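Long-range contacts in DNA/pantothenate metabolism flavoprotein (Streptomyces sparsogenes DSM 40356, PDB 7CFU), which probably catalyses the FMN-dependent oxidative decarboxylation of a peptidyl cysteine in natural-product biosynthesis: residues A91-D100 with V123-P134; A109-H117 with V151-R159. All coordinates share one frame; numbering follows the deposited sequence.

In the fold
Contact 1 (91-100 with 123-134) and contact 2 (109-117 with 151-159) have centres about 18 Å apart and interleave along the chain. They meet where helix 123-130 packs on helix 109-117: L124 CD2 lies 3.9 Å from F111 CE2, and T125 CG2 lies 3.8 Å from K114 CD. Each contact serves a different bound FMN. Contact 1 brings H92 and A126 to a flavin that is also held by T58, T108 and V140 of the second subunit; contact 2 brings A109 and N110 to a flavin that also bonds A120 of the third. The two contacts thus supply complementary sides of equivalent pockets between subunits.

Contact 1 (A91-D100 with V123-P134); sequences AHVALGAWAD and VLTATVLAAECP. With FMN (flavin mononucleotide), chain B.
V123 O is gripped twice by T127, whose hydroxyl also faces the other helix, with OG1 3.4 Å from H92 CA. T127 N gives V123 O the ordinary helical bond, while T127 OG1 donates to it at 2.7 Å from above the carbonyl plane, 43° out of it. The hydroxyl is thereby satisfied inside its own helix, and CG2, on the other branch, packs against L95 CB and G96 N. This is a helix pair on one face of the parallel sheet of a Rossmann-like flavoprotein: the axes of helix 91-98 and helix 123-130 approach to 8.0 Å and cross at -51°, and both L95 and T127 rest on L25 of strand 23-28. Small residues allow the closeness. A130 CB sits 3.4 Å from H92 O, and G96 faces A130 and A131 where a beta carbon would run into A130 CB. At the flavin end, H92 takes the crowded position, its CG between backbone N and carbonyl carbon (chi1 63°), and its CB packs on A126 CB. The imidazole reaches an FMN between this chain and the second subunit, with CE1 3.4 Å from FMN N10; FMN C1' lies over one face, towards the rim, and V93 CG2 over the other. W82 meets the same ring nearly at right angles, and M145 of the second subunit packs on H92. Beyond the helices a water bridges the chain ends, donating to A99 O and accepting from E132 N. The two segments then enter neighbouring strands, P134 pairing by backbone with L102, while the D100 carboxylate bridges to R23. There D100 O is pressed against the other segment, 3.1 Å from C133 CB and 3.4 Å from P134 CD.

Contact 2 (A109-H117 with V151-R159); sequences ANFLAKAAH and VQRNVDQLR. With FMN (flavin mononucleotide), chain Y.
H117 and N154 cross at about a right angle, the imidazole and amide planes 89° apart, in a short contact with CE1 of H117 2.9 Å from OD1 of N154. The ring is fixed from its own helix: H117 ND1 donates to A113 O at 2.8 Å, slightly bent at 152°. N154 is a knob among L112, A113, A116 and H117. With CG anti to its carbonyl carbon (chi1 -63°), the amide comes up against A113, ND2 3.4 Å from A113 CA. ND2 donates to H117 O of the third subunit and to a water that in turn donates to A109 O. L112 is the reciprocal knob, among V151, N154, V155 and L158, so the helices mesh by knobs-into-holes. L112 and V155 lie side by side, pointing the same way, L112 CD1 3.9 Å from V155 CG2; L158 instead crosses L112 at about a right angle, its CD1 3.7 Å from L112 CD2. The other branch of L158, CD2, reaches A115 CB. Helix 109-117 follows strand 101-107, and A109 and N110 belong to this chain's version of the PASANT motif of cysteine decarboxylase flavoproteins. The first turn of the helix grips FMN at its pyrimidine carbonyl and at its phosphate: A109 N donates to flavin O2 at 2.9 Å, and N110 ND2 to phosphate O3P at 3.1 Å. At the other end of the helix, H117 rings of the second and third subunits meet this one edge-to-face. With an alanine here in place of the imidazole, A113 O would probably lose its side-chain donor, a gap would open beside the N154 amide, and the ring contacts between subunits would go. Q157 CG lies 3.7 Å from A116 O, which also accepts a bond from R153 NH2 of the second subunit.

Contact 1 (A91-D100 with V123-P134)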
loop_
_atom_site.group_PDB
_atom_site.type_symbol
_atom_site.label_atom_id
_atom_site.label_comp_id
_atom_site.label_asym_id
_atom_site.label_seq_id
_atom_site.Cartn_x
_atom_site.Cartn_y
_atom_site.Cartn_z
ATOM N N ALA A 91 -13.487 -23.271 9.035
ATOM C CA ALA A 91 -14.690 -22.995 8.255
ATOM C C ALA A 91 -15.291 -24.268 7.670
ATOM O O ALA A 91 -16.507 -24.477 7.744
ATOM C CB ALA A 91 -14.381 -21.987 7.146
ATOM N N HIS A 92 -14.458 -25.149 7.122
ATOM C CA HIS A 92 -15.006 -26.305 6.423
ATOM C C HIS A 92 -15.655 -27.290 7.393
ATOM O O HIS A 92 -16.682 -27.900 7.067
ATOM C CB HIS A 92 -13.910 -26.977 5.596
ATOM C CG HIS A 92 -12.787 -27.529 6.421
ATOM N ND1 HIS A 92 -12.092 -26.768 7.336
ATOM C CD2 HIS A 92 -12.247 -28.768 6.472
ATOM C CE1 HIS A 92 -11.164 -27.514 7.908
ATOM N NE2 HIS A 92 -11.237 -28.733 7.402
ATOM N N VAL A 93 -15.084 -27.454 8.589
ATOM C CA VAL A 93 -15.677 -28.349 9.585
ATOM C C VAL A 93 -16.994 -27.780 10.103
ATOM O O VAL A 93 -18.007 -28.488 10.188
ATOM C CB VAL A 93 -14.687 -28.605 10.736
ATOM C CG1 VAL A 93 -15.346 -29.413 11.843
ATOM C CG2 VAL A 93 -13.421 -29.302 10.219
ATOM N N ALA A 94 -17.008 -26.490 10.448
ATOM C CA ALA A 94 -18.224 -25.891 10.988
ATOM C C ALA A 94 -19.341 -25.896 9.953
ATOM O O ALA A 94 -20.479 -26.267 10.256
ATOM C CB ALA A 94 -17.946 -24.472 11.498
ATOM N N LEU A 95 -19.040 -25.482 8.719
ATOM C CA LEU A 95 -20.077 -25.482 7.689
ATOM C C LEU A 95 -20.470 -26.904 7.297
ATOM O O LEU A 95 -21.651 -27.184 7.072
ATOM C CB LEU A 95 -19.611 -24.692 6.471
ATOM C CG LEU A 95 -19.448 -23.198 6.717
ATOM C CD1 LEU A 95 -18.699 -22.559 5.563
ATOM C CD2 LEU A 95 -20.809 -22.551 6.897
ATOM N N GLY A 96 -19.499 -27.816 7.216
ATOM C CA GLY A 96 -19.820 -29.189 6.856
ATOM C C GLY A 96 -20.719 -29.864 7.878
ATOM O O GLY A 96 -21.633 -30.612 7.522
ATOM N N ALA A 97 -20.480 -29.603 9.164
ATOM C CA ALA A 97 -21.335 -30.183 10.192
ATOM C C ALA A 97 -22.701 -29.507 10.243
ATOM O O ALA A 97 -23.693 -30.142 10.619
ATOM C CB ALA A 97 -20.650 -30.100 11.556
ATOM N N TRP A 98 -22.773 -28.220 9.902
ATOM C CA TRP A 98 -24.039 -27.501 9.992
ATOM C C TRP A 98 -25.022 -27.913 8.899
ATOM O O TRP A 98 -26.237 -27.907 9.127
ATOM C CB TRP A 98 -23.764 -26.002 9.939
ATOM C CG TRP A 98 -24.979 -25.131 9.921
ATOM C CD1 TRP A 98 -25.633 -24.617 11.005
ATOM C CD2 TRP A 98 -25.670 -24.631 8.764
ATOM N NE1 TRP A 98 -26.689 -23.844 10.597
ATOM C CE2 TRP A 98 -26.736 -23.833 9.227
ATOM C CE3 TRP A 98 -25.494 -24.785 7.389
ATOM C CZ2 TRP A 98 -27.620 -23.188 8.360
ATOM C CZ3 TRP A 98 -26.377 -24.143 6.528
ATOM C CH2 TRP A 98 -27.425 -23.362 7.016
ATOM N N ALA A 99 -24.526 -28.298 7.725
ATOM C CA ALA A 99 -25.385 -28.455 6.559
ATOM C C ALA A 99 -26.262 -29.695 6.690
ATOM O O ALA A 99 -25.785 -30.771 7.060
ATOM C CB ALA A 99 -24.537 -28.540 5.289
ATOM N N ASP A 100 -27.561 -29.529 6.433
ATOM C CA ASP A 100 -28.451 -30.672 6.254
ATOM C C ASP A 100 -28.581 -31.043 4.788
ATOM O O ASP A 100 -28.791 -32.215 4.466
ATOM C CB ASP A 100 -29.840 -30.380 6.839
ATOM C CG ASP A 100 -29.805 -30.122 8.337
ATOM O OD1 ASP A 100 -29.067 -30.829 9.067
ATOM O OD2 ASP A 100 -30.514 -29.193 8.778
ATOM N N VAL A 123 -12.178 -22.910 0.632
ATOM C CA VAL A 123 -13.175 -23.251 1.646
ATOM C C VAL A 123 -14.260 -24.146 1.056
ATOM O O VAL A 123 -14.644 -25.156 1.665
ATOM C CB VAL A 123 -13.772 -21.985 2.292
ATOM C CG1 VAL A 123 -14.944 -22.362 3.180
ATOM C CG2 VAL A 123 -12.718 -21.271 3.124
ATOM N N LEU A 124 -14.749 -23.816 -0.145
ATOM C CA LEU A 124 -15.861 -24.573 -0.718
ATOM C C LEU A 124 -15.502 -26.041 -0.895
ATOM O O LEU A 124 -16.217 -26.925 -0.413
ATOM C CB LEU A 124 -16.284 -23.984 -2.060
ATOM C CG LEU A 124 -17.454 -24.738 -2.718
ATOM C CD1 LEU A 124 -18.683 -24.726 -1.805
ATOM C CD2 LEU A 124 -17.791 -24.197 -4.100
ATOM N N THR A 125 -14.382 -26.323 -1.565
ATOM C CA THR A 125 -14.071 -27.712 -1.879
ATOM C C THR A 125 -13.636 -28.475 -0.638
ATOM O O THR A 125 -13.823 -29.694 -0.567
ATOM C CB THR A 125 -12.997 -27.796 -2.964
ATOM O OG1 THR A 125 -11.831 -27.073 -2.554
ATOM C CG2 THR A 125 -13.533 -27.214 -4.288
ATOM N N ALA A 126 -13.087 -27.773 0.357
ATOM C CA ALA A 126 -12.810 -28.400 1.643
ATOM C C ALA A 126 -14.102 -28.731 2.371
ATOM O O ALA A 126 -14.202 -29.770 3.033
ATOM C CB ALA A 126 -11.941 -27.482 2.510
ATOM N N THR A 127 -15.097 -27.854 2.263
ATOM C CA THR A 127 -16.384 -28.110 2.894
ATOM C C THR A 127 -17.066 -29.337 2.299
ATOM O O THR A 127 -17.746 -30.076 3.020
ATOM C CB THR A 127 -17.259 -26.865 2.779
ATOM O OG1 THR A 127 -16.589 -25.768 3.420
ATOM C CG2 THR A 127 -18.607 -27.084 3.448
ATOM N N VAL A 128 -16.887 -29.571 0.992
ATOM C CA VAL A 128 -17.423 -30.778 0.360
ATOM C C VAL A 128 -16.913 -32.023 1.077
ATOM O O VAL A 128 -17.686 -32.929 1.416
ATOM C CB VAL A 128 -17.051 -30.808 -1.136
ATOM C CG1 VAL A 128 -17.373 -32.176 -1.752
ATOM C CG2 VAL A 128 -17.743 -29.687 -1.901
ATOM N N LEU A 129 -15.608 -32.064 1.365
ATOM C CA LEU A 129 -15.044 -33.235 2.033
ATOM C C LEU A 129 -15.597 -33.402 3.439
ATOM O O LEU A 129 -15.732 -34.533 3.921
ATOM C CB LEU A 129 -13.518 -33.144 2.086
ATOM C CG LEU A 129 -12.765 -33.243 0.768
ATOM C CD1 LEU A 129 -11.264 -33.231 1.013
ATOM C CD2 LEU A 129 -13.187 -34.503 0.034
ATOM N N ALA A 130 -15.913 -32.298 4.117
ATOM C CA ALA A 130 -16.386 -32.386 5.487
ATOM C C ALA A 130 -17.890 -32.576 5.580
ATOM O O ALA A 130 -18.378 -32.990 6.632
ATOM C CB ALA A 130 -15.964 -31.144 6.272
ATOM N N ALA A 131 -18.634 -32.292 4.514
ATOM C CA ALA A 131 -20.084 -32.408 4.556
ATOM C C ALA A 131 -20.513 -33.864 4.440
ATOM O O ALA A 131 -19.896 -34.658 3.725
ATOM C CB ALA A 131 -20.724 -31.586 3.433
ATOM N N GLU A 132 -21.573 -34.219 5.172
ATOM C CA GLU A 132 -22.155 -35.564 5.132
ATOM C C GLU A 132 -23.673 -35.404 5.065
ATOM O O GLU A 132 -24.385 -35.609 6.049
ATOM C CB GLU A 132 -21.727 -36.395 6.338
ATOM C CG GLU A 132 -20.349 -36.976 6.186
ATOM C CD GLU A 132 -19.943 -37.854 7.352
ATOM O OE1 GLU A 132 -20.290 -37.525 8.510
ATOM O OE2 GLU A 132 -19.259 -38.868 7.100
ATOM N N CYS A 133 -24.179 -35.062 3.888
ATOM C CA CYS A 133 -25.590 -34.750 3.736
ATOM C C CYS A 133 -25.961 -34.910 2.268
ATOM O O CYS A 133 -25.073 -34.992 1.412
ATOM C CB CYS A 133 -25.884 -33.326 4.228
ATOM S SG CYS A 133 -25.026 -32.055 3.276
ATOM N N PRO A 134 -27.255 -34.990 1.947
ATOM C CA PRO A 134 -27.657 -34.986 0.530
ATOM C C PRO A 134 -27.090 -33.766 -0.182
ATOM O O PRO A 134 -27.203 -32.634 0.299
ATOM C CB PRO A 134 -29.188 -34.936 0.593
ATOM C CG PRO A 134 -29.538 -35.535 1.920
ATOM C CD PRO A 134 -28.410 -35.157 2.852
HETATM N N1 FMN B . -7.618 -29.901 6.016
HETATM C C2 FMN B . -7.256 -31.219 6.177
HETATM O O2 FMN B . -7.333 -31.988 5.219
HETATM N N3 FMN B . -6.806 -31.668 7.413
HETATM C C4 FMN B . -6.726 -30.803 8.495
HETATM O O4 FMN B . -6.336 -31.208 9.600
HETATM C C4A FMN B . -7.088 -29.471 8.331
HETATM N N5 FMN B . -7.007 -28.589 9.395
HETATM C C5A FMN B . -7.359 -27.268 9.223
HETATM C C6 FMN B . -7.269 -26.389 10.294
HETATM C C7 FMN B . -7.628 -25.055 10.128
HETATM C C7M FMN B . -7.536 -24.099 11.289
HETATM C C8 FMN B . -8.069 -24.598 8.890
HETATM C C8M FMN B . -8.453 -23.153 8.740
HETATM C C9 FMN B . -8.165 -25.484 7.808
HETATM C C9A FMN B . -7.803 -26.822 7.976
HETATM N N10 FMN B . -7.890 -27.719 6.918
HETATM C C10 FMN B . -7.533 -29.029 7.087
HETATM C "C1'" FMN B . -8.351 -27.272 5.563
HETATM C "C2'" FMN B . -7.102 -26.992 4.739
HETATM O "O2'" FMN B . -6.353 -25.956 5.366
HETATM C "C3'" FMN B . -7.518 -26.619 3.315
HETATM O "O3'" FMN B . -8.029 -27.752 2.645
HETATM C "C4'" FMN B . -6.357 -26.019 2.530
HETATM O "O4'" FMN B . -6.795 -25.643 1.238
HETATM C "C5'" FMN B . -5.209 -27.002 2.392
HETATM O "O5'" FMN B . -4.128 -26.256 1.880
HETATM P P FMN B . -2.708 -26.940 1.587
HETATM O O1P FMN B . -2.060 -26.265 0.387
HETATM O O2P FMN B . -1.852 -26.773 2.824
HETATM O O3P FMN B . -2.912 -28.417 1.321
HETATM O O HOH W 1 -23.227 -32.210 6.641
#

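Contact 2 (A109-H117 with V151-R159)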
loop_
_atom_site.group_PDB
_atom_site.type_symbol
_atom_site.label_atom_id
_atom_site.label_comp_id
_atom_site.label_asym_id
_atom_site.label_seq_id
_atom_site.Cartn_x
_atom_site.Cartn_y
_atom_site.Cartn_z
ATOM N N ALA A 109 -17.178 -26.139 -14.305
ATOM C CA ALA A 109 -16.416 -27.323 -14.687
ATOM C C ALA A 109 -15.243 -27.531 -13.736
ATOM O O ALA A 109 -14.959 -28.659 -13.323
ATOM C CB ALA A 109 -15.926 -27.198 -16.132
ATOM N N ASN A 110 -14.564 -26.440 -13.368
ATOM C CA ASN A 110 -13.475 -26.506 -12.396
ATOM C C ASN A 110 -13.922 -27.204 -11.118
ATOM O O ASN A 110 -13.224 -28.084 -10.597
ATOM C CB ASN A 110 -12.989 -25.087 -12.088
ATOM C CG ASN A 110 -11.742 -25.062 -11.230
ATOM O OD1 ASN A 110 -10.750 -25.742 -11.522
ATOM N ND2 ASN A 110 -11.791 -24.279 -10.148
ATOM N N PHE A 111 -15.092 -26.817 -10.597
ATOM C CA PHE A 111 -15.600 -27.442 -9.380
ATOM C C PHE A 111 -15.792 -28.945 -9.557
ATOM O O PHE A 111 -15.447 -29.729 -8.661
ATOM C CB PHE A 111 -16.920 -26.798 -8.943
ATOM C CG PHE A 111 -17.532 -27.487 -7.768
ATOM C CD1 PHE A 111 -18.481 -28.487 -7.948
ATOM C CD2 PHE A 111 -17.117 -27.182 -6.474
ATOM C CE1 PHE A 111 -19.019 -29.153 -6.862
ATOM C CE2 PHE A 111 -17.658 -27.844 -5.389
ATOM C CZ PHE A 111 -18.607 -28.829 -5.586
ATOM N N LEU A 112 -16.372 -29.363 -10.687
ATOM C CA LEU A 112 -16.569 -30.791 -10.933
ATOM C C LEU A 112 -15.258 -31.546 -10.834
ATOM O O LEU A 112 -15.185 -32.611 -10.206
ATOM C CB LEU A 112 -17.176 -31.021 -12.315
ATOM C CG LEU A 112 -18.550 -30.439 -12.615
ATOM C CD1 LEU A 112 -18.937 -30.763 -14.050
ATOM C CD2 LEU A 112 -19.569 -30.983 -11.629
ATOM N N ALA A 113 -14.201 -30.992 -11.425
ATOM C CA ALA A 113 -12.899 -31.642 -11.372
ATOM C C ALA A 113 -12.394 -31.746 -9.937
ATOM O O ALA A 113 -11.935 -32.807 -9.501
ATOM C CB ALA A 113 -11.911 -30.875 -12.243
ATOM N N LYS A 114 -12.490 -30.656 -9.174
ATOM C CA LYS A 114 -11.975 -30.691 -7.810
ATOM C C LYS A 114 -12.785 -31.648 -6.939
ATOM O O LYS A 114 -12.214 -32.458 -6.194
ATOM C CB LYS A 114 -11.979 -29.281 -7.222
ATOM C CG LYS A 114 -10.954 -28.333 -7.842
ATOM C CD LYS A 114 -11.039 -26.936 -7.205
ATOM C CE LYS A 114 -9.938 -26.010 -7.735
ATOM N NZ LYS A 114 -10.040 -24.647 -7.150
ATOM N N ALA A 115 -14.117 -31.587 -7.032
ATOM C CA ALA A 115 -14.938 -32.478 -6.220
ATOM C C ALA A 115 -14.733 -33.931 -6.628
ATOM O O ALA A 115 -14.639 -34.816 -5.767
ATOM C CB ALA A 115 -16.414 -32.083 -6.335
ATOM N N ALA A 116 -14.602 -34.191 -7.934
ATOM C CA ALA A 116 -14.437 -35.570 -8.385
ATOM C C ALA A 116 -13.130 -36.174 -7.891
ATOM O O ALA A 116 -13.051 -37.393 -7.716
ATOM C CB ALA A 116 -14.507 -35.658 -9.910
ATOM N N HIS A 117 -12.104 -35.355 -7.642
ATOM C CA HIS A 117 -10.795 -35.879 -7.267
ATOM C C HIS A 117 -10.405 -35.581 -5.823
ATOM O O HIS A 117 -9.264 -35.857 -5.435
ATOM C CB HIS A 117 -9.725 -35.350 -8.222
ATOM C CG HIS A 117 -9.944 -35.778 -9.641
ATOM N ND1 HIS A 117 -10.564 -34.975 -10.577
ATOM C CD2 HIS A 117 -9.699 -36.956 -10.260
ATOM C CE1 HIS A 117 -10.656 -35.628 -11.723
ATOM N NE2 HIS A 117 -10.146 -36.833 -11.555
ATOM N N VAL A 151 -14.381 -33.588 -18.560
ATOM C CA VAL A 151 -15.555 -33.130 -17.815
ATOM C C VAL A 151 -16.529 -34.278 -17.585
ATOM O O VAL A 151 -17.041 -34.456 -16.477
ATOM C CB VAL A 151 -16.224 -31.940 -18.531
ATOM C CG1 VAL A 151 -17.549 -31.577 -17.865
ATOM C CG2 VAL A 151 -15.297 -30.738 -18.506
ATOM N N GLN A 152 -16.786 -35.090 -18.621
ATOM C CA GLN A 152 -17.750 -36.182 -18.475
ATOM C C GLN A 152 -17.240 -37.273 -17.538
ATOM O O GLN A 152 -18.037 -37.892 -16.827
ATOM C CB GLN A 152 -18.100 -36.765 -19.847
ATOM C CG GLN A 152 -19.000 -35.847 -20.678
ATOM C CD GLN A 152 -20.188 -35.336 -19.878
ATOM O OE1 GLN A 152 -20.900 -36.113 -19.241
ATOM N NE2 GLN A 152 -20.392 -34.019 -19.887
ATOM N N ARG A 153 -15.928 -37.523 -17.509
ATOM C CA ARG A 153 -15.385 -38.416 -16.482
ATOM C C ARG A 153 -15.694 -37.896 -15.082
ATOM O O ARG A 153 -16.110 -38.660 -14.200
ATOM C CB ARG A 153 -13.874 -38.574 -16.656
ATOM C CG ARG A 153 -13.461 -39.484 -17.806
ATOM C CD ARG A 153 -12.003 -39.873 -17.718
ATOM N NE ARG A 153 -11.092 -38.747 -17.912
ATOM C CZ ARG A 153 -10.679 -38.305 -19.101
ATOM N NH1 ARG A 153 -11.096 -38.883 -20.222
ATOM N NH2 ARG A 153 -9.837 -37.281 -19.175
ATOM N N ASN A 154 -15.551 -36.588 -14.875
ATOM C CA ASN A 154 -15.797 -36.034 -13.550
ATOM C C ASN A 154 -17.267 -36.146 -13.178
ATOM O O ASN A 154 -17.594 -36.524 -12.046
ATOM C CB ASN A 154 -15.329 -34.579 -13.493
ATOM C CG ASN A 154 -13.836 -34.446 -13.709
ATOM O OD1 ASN A 154 -13.066 -35.357 -13.378
ATOM N ND2 ASN A 154 -13.415 -33.318 -14.277
ATOM N N VAL A 155 -18.164 -35.853 -14.125
ATOM C CA VAL A 155 -19.594 -36.042 -13.883
ATOM C C VAL A 155 -19.884 -37.485 -13.473
ATOM O O VAL A 155 -20.555 -37.735 -12.467
ATOM C CB VAL A 155 -20.410 -35.637 -15.122
ATOM C CG1 VAL A 155 -21.871 -35.998 -14.919
ATOM C CG2 VAL A 155 -20.253 -34.138 -15.400
ATOM N N ASP A 156 -19.377 -38.457 -14.242
ATOM C CA ASP A 156 -19.628 -39.859 -13.920
ATOM C C ASP A 156 -19.076 -40.205 -12.548
ATOM O O ASP A 156 -19.750 -40.854 -11.737
ATOM C CB ASP A 156 -18.999 -40.779 -14.971
ATOM C CG ASP A 156 -19.602 -40.594 -16.357
ATOM O OD1 ASP A 156 -20.743 -40.092 -16.464
ATOM O OD2 ASP A 156 -18.918 -40.951 -17.343
ATOM N N GLN A 157 -17.845 -39.772 -12.269
ATOM C CA GLN A 157 -17.224 -40.099 -10.994
ATOM C C GLN A 157 -18.044 -39.564 -9.830
ATOM O O GLN A 157 -18.180 -40.233 -8.799
ATOM C CB GLN A 157 -15.811 -39.534 -10.937
ATOM C CG GLN A 157 -15.115 -39.813 -9.623
ATOM C CD GLN A 157 -14.901 -41.305 -9.395
ATOM O OE1 GLN A 157 -13.930 -41.872 -9.883
ATOM N NE2 GLN A 157 -15.809 -41.941 -8.659
ATOM N N LEU A 158 -18.600 -38.358 -9.978
ATOM C CA LEU A 158 -19.392 -37.772 -8.899
ATOM C C LEU A 158 -20.698 -38.529 -8.692
ATOM O O LEU A 158 -21.149 -38.696 -7.555
ATOM C CB LEU A 158 -19.672 -36.299 -9.187
ATOM C CG LEU A 158 -18.494 -35.345 -9.013
ATOM C CD1 LEU A 158 -18.782 -34.006 -9.680
ATOM C CD2 LEU A 158 -18.219 -35.165 -7.528
ATOM N N ARG A 159 -21.333 -38.968 -9.783
ATOM C CA ARG A 159 -22.546 -39.769 -9.658
ATOM C C ARG A 159 -22.258 -41.100 -8.971
ATOM O O ARG A 159 -23.028 -41.542 -8.112
ATOM C CB ARG A 159 -23.178 -39.981 -11.033
ATOM C CG ARG A 159 -23.878 -38.738 -11.555
ATOM C CD ARG A 159 -24.419 -38.942 -12.952
ATOM N NE ARG A 159 -25.296 -37.841 -13.344
ATOM C CZ ARG A 159 -25.401 -37.385 -14.586
ATOM N NH1 ARG A 159 -24.682 -37.937 -15.556
ATOM N NH2 ARG A 159 -26.219 -36.383 -14.857
HETATM N N1 FMN Y . -16.604 -21.660 -16.129
HETATM C C2 FMN Y . -17.544 -22.658 -16.201
HETATM O O2 FMN Y . -17.190 -23.818 -16.049
HETATM N N3 FMN Y . -18.872 -22.359 -16.422
HETATM C C4 FMN Y . -19.260 -21.046 -16.594
HETATM O O4 FMN Y . -20.443 -20.782 -16.803
HETATM C C4A FMN Y . -18.309 -20.035 -16.536
HETATM N N5 FMN Y . -18.679 -18.718 -16.695
HETATM C C5A FMN Y . -17.732 -17.718 -16.612
HETATM C C6 FMN Y . -18.122 -16.399 -16.778
HETATM C C7 FMN Y . -17.177 -15.387 -16.698
HETATM C C7M FMN Y . -17.604 -13.952 -16.873
HETATM C C8 FMN Y . -15.841 -15.694 -16.467
HETATM C C8M FMN Y . -14.828 -14.576 -16.395
HETATM C C9 FMN Y . -15.445 -17.021 -16.306
HETATM C C9A FMN Y . -16.395 -18.033 -16.381
HETATM N N10 FMN Y . -16.028 -19.362 -16.234
HETATM C C10 FMN Y . -16.980 -20.351 -16.296
HETATM C "C1'" FMN Y . -14.606 -19.736 -15.972
HETATM C "C2'" FMN Y . -14.434 -19.929 -14.475
HETATM O "O2'" FMN Y . -14.808 -18.744 -13.787
HETATM C "C3'" FMN Y . -12.996 -20.358 -14.184
HETATM O "O3'" FMN Y . -12.799 -21.675 -14.656
HETATM C "C4'" FMN Y . -12.624 -20.239 -12.698
HETATM O "O4'" FMN Y . -11.270 -20.615 -12.518
HETATM C "C5'" FMN Y . -13.510 -21.118 -11.833
HETATM O "O5'" FMN Y . -13.284 -20.806 -10.472
HETATM P P FMN Y . -14.107 -21.546 -9.311
HETATM O O1P FMN Y . -13.209 -21.708 -8.108
HETATM O O2P FMN Y . -15.331 -20.735 -9.051
HETATM O O3P FMN Y . -14.543 -22.937 -9.728
HETATM O O HOH W 2 -14.094 -30.775 -15.149
#